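Local coordinates for probable disease resistance protein At5g66900 (Arabidopsis thaliana, PDB 7L7W) that serves in plant immunity as a helper receptor that forms calcium-permeable cation channels in membranes, and is represented here by its N-terminal RPW8-type four-helix-bundle domain, at residues R91-W94 against Y95-S98; E71-E74 against L75-I79. The protein carries 2 engineered substitutions. All coordinates share one frame; numbering follows the deposited sequence.

Contact 1 of 2, residues R91-W94 against Y95-S98; sequences RVKW and YEES. Engineered in segment 95-98: E97 (natural residue Lys).
The rings of W94 and Y95 make a T-shaped pair, the edge of Y95 turned toward the face of W94 with centroids 5.6 Å apart and planes at 85°. Y95 CB sits over that face as well, 3.7 Å from the centroid of the six-membered ring, a CH-pi contact. With its CG between the backbone N and the carbonyl carbon (chi1 60°), W94 folds its indole back beside the amide of Y95. The K93 methylenes run beside the Y95 ring in the same direction, with K93 CD 3.6 Å from Y95 OH.

The polar contacts lie in the 3-10 turn that leads from the loop after helix 70-88 into helix 97-114. E96 reaches back with OE1 to accept K93 N at 2.9 Å, on the anti side, 26° out of the carboxylate plane, while E96 N donates to K93 O. This resembles the glutamate half of a capping box; K93 has no side-chain acceptor for the reciprocal bond. The other carboxylate oxygen, E96 OE2, makes a long salt bridge of 3.8 Å to K93 NZ. E97 N bonds W94 O at 3.1 Å, and one water bridges W94 O and OE1 of the engineered E97, the latter leg short and so imprecise. W94 NE1 points out of the turn and donates to V92 O of the second subunit, and V92 O in turn accepts W94 NE1 of the third.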
loop_
_atom_site.group_PDB
_atom_site.type_symbol
_atom_site.label_atom_id
_atom_site.label_comp_id
_atom_site.label_asym_id
_atom_site.label_seq_id
_atom_site.Cartn_x
_atom_site.Cartn_y
_atom_site.Cartn_z
ATOM N N ARG A 91 -9.305 -0.792 -8.714
ATOM C CA ARG A 91 -9.917 -0.060 -7.616
ATOM C C ARG A 91 -9.743 -0.754 -6.271
ATOM O O ARG A 91 -10.360 -0.339 -5.292
ATOM C CB ARG A 91 -11.389 0.207 -7.917
ATOM C CG ARG A 91 -11.577 0.969 -9.233
ATOM C CD ARG A 91 -13.028 1.017 -9.670
ATOM N NE ARG A 91 -13.878 0.173 -8.827
ATOM C CZ ARG A 91 -14.460 -0.975 -9.197
ATOM N NH1 ARG A 91 -14.307 -1.472 -10.429
ATOM N NH2 ARG A 91 -15.213 -1.632 -8.313
ATOM N N VAL A 92 -8.884 -1.765 -6.178
ATOM C CA VAL A 92 -8.528 -2.306 -4.868
ATOM C C VAL A 92 -7.670 -1.268 -4.137
ATOM O O VAL A 92 -6.581 -0.908 -4.597
ATOM C CB VAL A 92 -7.797 -3.642 -5.002
ATOM C CG1 VAL A 92 -7.464 -4.196 -3.646
ATOM C CG2 VAL A 92 -8.657 -4.612 -5.744
ATOM N N LYS A 93 -8.168 -0.767 -3.005
ATOM C CA LYS A 93 -7.426 0.176 -2.173
ATOM C C LYS A 93 -6.292 -0.553 -1.456
ATOM O O LYS A 93 -6.322 -1.784 -1.305
ATOM C CB LYS A 93 -8.371 0.848 -1.175
ATOM C CG LYS A 93 -9.629 1.349 -1.856
ATOM C CD LYS A 93 -10.502 2.190 -0.964
ATOM C CE LYS A 93 -11.879 2.342 -1.604
ATOM N NZ LYS A 93 -12.698 1.061 -1.536
ATOM N N TRP A 94 -5.270 0.212 -1.030
ATOM C CA TRP A 94 -4.046 -0.422 -0.522
ATOM C C TRP A 94 -4.325 -1.273 0.717
ATOM O O TRP A 94 -3.729 -2.343 0.898
ATOM C CB TRP A 94 -2.958 0.629 -0.228
ATOM C CG TRP A 94 -3.334 1.674 0.808
ATOM C CD1 TRP A 94 -3.862 2.914 0.564
ATOM C CD2 TRP A 94 -3.222 1.561 2.239
ATOM N NE1 TRP A 94 -4.087 3.577 1.751
ATOM C CE2 TRP A 94 -3.716 2.769 2.794
ATOM C CE3 TRP A 94 -2.763 0.557 3.105
ATOM C CZ2 TRP A 94 -3.761 3.002 4.178
ATOM C CZ3 TRP A 94 -2.820 0.787 4.494
ATOM C CH2 TRP A 94 -3.314 2.000 5.007
ATOM N N TYR A 95 -5.247 -0.838 1.568
ATOM C CA TYR A 95 -5.487 -1.578 2.801
ATOM C C TYR A 95 -6.359 -2.808 2.576
ATOM O O TYR A 95 -6.581 -3.569 3.519
ATOM C CB TYR A 95 -6.102 -0.654 3.868
ATOM C CG TYR A 95 -7.453 -0.060 3.503
ATOM C CD1 TYR A 95 -8.630 -0.757 3.758
ATOM C CD2 TYR A 95 -7.553 1.195 2.912
ATOM C CE1 TYR A 95 -9.871 -0.230 3.428
ATOM C CE2 TYR A 95 -8.788 1.739 2.576
ATOM C CZ TYR A 95 -9.944 1.016 2.838
ATOM O OH TYR A 95 -11.182 1.520 2.512
ATOM N N GLU A 96 -6.841 -3.028 1.358
ATOM C CA GLU A 96 -7.479 -4.283 0.979
ATOM C C GLU A 96 -6.498 -5.309 0.395
ATOM O O GLU A 96 -6.927 -6.424 0.051
ATOM C CB GLU A 96 -8.620 -4.002 -0.016
ATOM C CG GLU A 96 -9.621 -2.955 0.498
ATOM C CD GLU A 96 -10.657 -2.480 -0.539
ATOM O OE1 GLU A 96 -10.286 -2.157 -1.692
ATOM O OE2 GLU A 96 -11.853 -2.378 -0.188
ATOM N N GLU A 97 -5.194 -4.996 0.329
ATOM C CA GLU A 97 -4.264 -5.917 -0.331
ATOM C C GLU A 97 -4.404 -7.353 0.182
ATOM O O GLU A 97 -4.789 -8.250 -0.576
ATOM C CB GLU A 97 -2.826 -5.437 -0.173
ATOM C CG GLU A 97 -1.793 -6.525 -0.439
ATOM C CD GLU A 97 -0.402 -5.959 -0.674
ATOM O OE1 GLU A 97 -0.021 -4.951 -0.003
ATOM O OE2 GLU A 97 0.299 -6.528 -1.542
ATOM N N SER A 98 -4.097 -7.590 1.465
ATOM C CA SER A 98 -4.203 -8.939 2.030
ATOM C C SER A 98 -5.535 -9.578 1.669
ATOM O O SER A 98 -5.589 -10.698 1.145
ATOM C CB SER A 98 -4.042 -8.906 3.551
ATOM O OG SER A 98 -3.101 -7.925 3.950
HETATM O O HOH W 1 -0.892 -2.872 1.070
#

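Contact 2 of 2, residues E71-E74 against L75-I79; sequences ELKE and LRDTI
K73 folds its chain over R76, bringing NZ to 3.6 Å from R76 CG across an oblique crossing. Both residues lie on helix 70-88, one of the long helices of the RPW8-type four-helix bundle and part of a predicted coiled coil, so this is a local contact, three residues apart along one helix. Bends at chi2 (79°) and chi4 swing the K73 ammonium along the helix until it lies at the edge of the R76 guanidinium, near its plane, with K73 NZ 3.9 Å from R76 NE. The two positive charges would tend to repel. D77 probably offsets this somewhat, although its OD2 stays 4.4 Å from K73 NZ, beyond salt-bridge range.

L72 and L75 form the apolar part of the buried side. They just touch through their CD2 methyls, and both pack on F114 of helix 97-114; L75 also meets F20 of helix 20-32. E71 directs its carboxylate away from the following turn, to a salt bridge with R125.

Along the backbone, L75 N, R76 N, D77 N and T78 N donate to the carbonyl oxygens of E71, L72, K73 and E74 in the regular alpha-helical pattern; R76 N to L72 O is nearly straight at 176°. E74 O has a further neighbour besides T78 N. With OG1 between the backbone N and the carbonyl carbon (chi1 43°), the T78 hydroxyl turns back against the preceding turn, where OG1 lies 2.8 Å from E74 O and 2.9 Å from L75 O, two acceptors for a single proton.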
loop_
_atom_site.group_PDB
_atom_site.type_symbol
_atom_site.label_atom_id
_atom_site.label_comp_id
_atom_site.label_asym_id
_atom_site.label_seq_id
_atom_site.Cartn_x
_atom_site.Cartn_y
_atom_site.Cartn_z
ATOM N N GLU A 71 -19.693 -30.037 -12.920
ATOM C CA GLU A 71 -18.275 -29.742 -13.061
ATOM C C GLU A 71 -18.049 -28.597 -14.042
ATOM O O GLU A 71 -17.301 -27.662 -13.743
ATOM C CB GLU A 71 -17.519 -30.999 -13.489
ATOM C CG GLU A 71 -17.662 -32.172 -12.508
ATOM C CD GLU A 71 -18.778 -33.162 -12.896
ATOM O OE1 GLU A 71 -19.760 -32.751 -13.565
ATOM O OE2 GLU A 71 -18.671 -34.358 -12.528
ATOM N N LEU A 72 -18.722 -28.616 -15.195
ATOM C CA LEU A 72 -18.501 -27.556 -16.180
ATOM C C LEU A 72 -19.191 -26.248 -15.784
ATOM O O LEU A 72 -18.711 -25.155 -16.124
ATOM C CB LEU A 72 -18.954 -28.043 -17.556
ATOM C CG LEU A 72 -18.131 -29.275 -17.962
ATOM C CD1 LEU A 72 -18.321 -29.669 -19.429
ATOM C CD2 LEU A 72 -16.644 -29.045 -17.669
ATOM N N LYS A 73 -20.290 -26.331 -15.037
ATOM C CA LYS A 73 -20.878 -25.118 -14.497
ATOM C C LYS A 73 -19.954 -24.490 -13.455
ATOM O O LYS A 73 -19.834 -23.258 -13.392
ATOM C CB LYS A 73 -22.271 -25.425 -13.933
ATOM C CG LYS A 73 -23.212 -24.222 -13.920
ATOM C CD LYS A 73 -23.826 -23.959 -15.307
ATOM C CE LYS A 73 -24.303 -22.498 -15.427
ATOM N NZ LYS A 73 -23.267 -21.563 -15.997
ATOM N N GLU A 74 -19.238 -25.309 -12.676
ATOM C CA GLU A 74 -18.285 -24.732 -11.735
ATOM C C GLU A 74 -17.021 -24.235 -12.433
ATOM O O GLU A 74 -16.374 -23.309 -11.937
ATOM C CB GLU A 74 -17.933 -25.737 -10.637
ATOM C CG GLU A 74 -16.740 -26.629 -10.962
ATOM C CD GLU A 74 -16.234 -27.407 -9.755
ATOM O OE1 GLU A 74 -16.954 -27.426 -8.720
ATOM O OE2 GLU A 74 -15.125 -28.001 -9.855
ATOM N N LEU A 75 -16.651 -24.818 -13.574
ATOM C CA LEU A 75 -15.571 -24.240 -14.370
ATOM C C LEU A 75 -15.948 -22.844 -14.843
ATOM O O LEU A 75 -15.153 -21.894 -14.726
ATOM C CB LEU A 75 -15.251 -25.131 -15.569
ATOM C CG LEU A 75 -14.140 -24.607 -16.483
ATOM C CD1 LEU A 75 -12.835 -24.475 -15.703
ATOM C CD2 LEU A 75 -13.947 -25.477 -17.742
ATOM N N ARG A 76 -17.156 -22.715 -15.410
ATOM C CA ARG A 76 -17.714 -21.407 -15.745
ATOM C C ARG A 76 -17.573 -20.434 -14.572
ATOM O O ARG A 76 -17.031 -19.327 -14.718
ATOM C CB ARG A 76 -19.182 -21.582 -16.146
ATOM C CG ARG A 76 -19.917 -20.329 -16.585
ATOM C CD ARG A 76 -19.749 -20.111 -18.085
ATOM N NE ARG A 76 -20.905 -20.502 -18.905
ATOM C CZ ARG A 76 -20.866 -20.616 -20.235
ATOM N NH1 ARG A 76 -19.736 -20.367 -20.876
ATOM N NH2 ARG A 76 -21.944 -20.961 -20.932
ATOM N N ASP A 77 -18.005 -20.863 -13.384
ATOM C CA ASP A 77 -18.093 -19.951 -12.248
ATOM C C ASP A 77 -16.721 -19.579 -11.692
ATOM O O ASP A 77 -16.537 -18.458 -11.181
ATOM C CB ASP A 77 -18.962 -20.578 -11.161
ATOM C CG ASP A 77 -20.452 -20.604 -11.545
ATOM O OD1 ASP A 77 -21.271 -21.140 -10.751
ATOM O OD2 ASP A 77 -20.802 -20.110 -12.654
ATOM N N THR A 78 -15.739 -20.483 -11.795
ATOM C CA THR A 78 -14.404 -20.149 -11.316
ATOM C C THR A 78 -13.705 -19.193 -12.274
ATOM O O THR A 78 -13.088 -18.205 -11.834
ATOM C CB THR A 78 -13.584 -21.418 -11.099
ATOM O OG1 THR A 78 -13.806 -22.306 -12.188
ATOM C CG2 THR A 78 -14.099 -22.156 -9.876
ATOM N N ILE A 79 -13.829 -19.439 -13.583
ATOM C CA ILE A 79 -13.261 -18.501 -14.548
ATOM C C ILE A 79 -13.940 -17.140 -14.426
ATOM O O ILE A 79 -13.299 -16.096 -14.599
ATOM C CB ILE A 79 -13.372 -19.076 -15.970
ATOM C CG1 ILE A 79 -12.526 -20.341 -16.094
ATOM C CG2 ILE A 79 -12.906 -18.075 -16.996
ATOM C CD1 ILE A 79 -12.778 -21.150 -17.388
#

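Contacts 1 and 2 come in series along the chain, contact 2 within helix 70-88 and contact 1 just past its end, where the chain turns into helix 97-114. Their centres are 26 Å apart and their nearest atoms about 15 Å, so they do not touch. A nickel site with E80 and D83 belongs to the part of helix 70-88 between them: the R76 side chain is about 9 Å from a bound nickel ion and the R91 side chain about 13 Å from one. Their surroundings differ. Contact 2 packs inside its own bundle with no other chain touching it, whereas contact 1 meets both other subunits of the three-chain assembly.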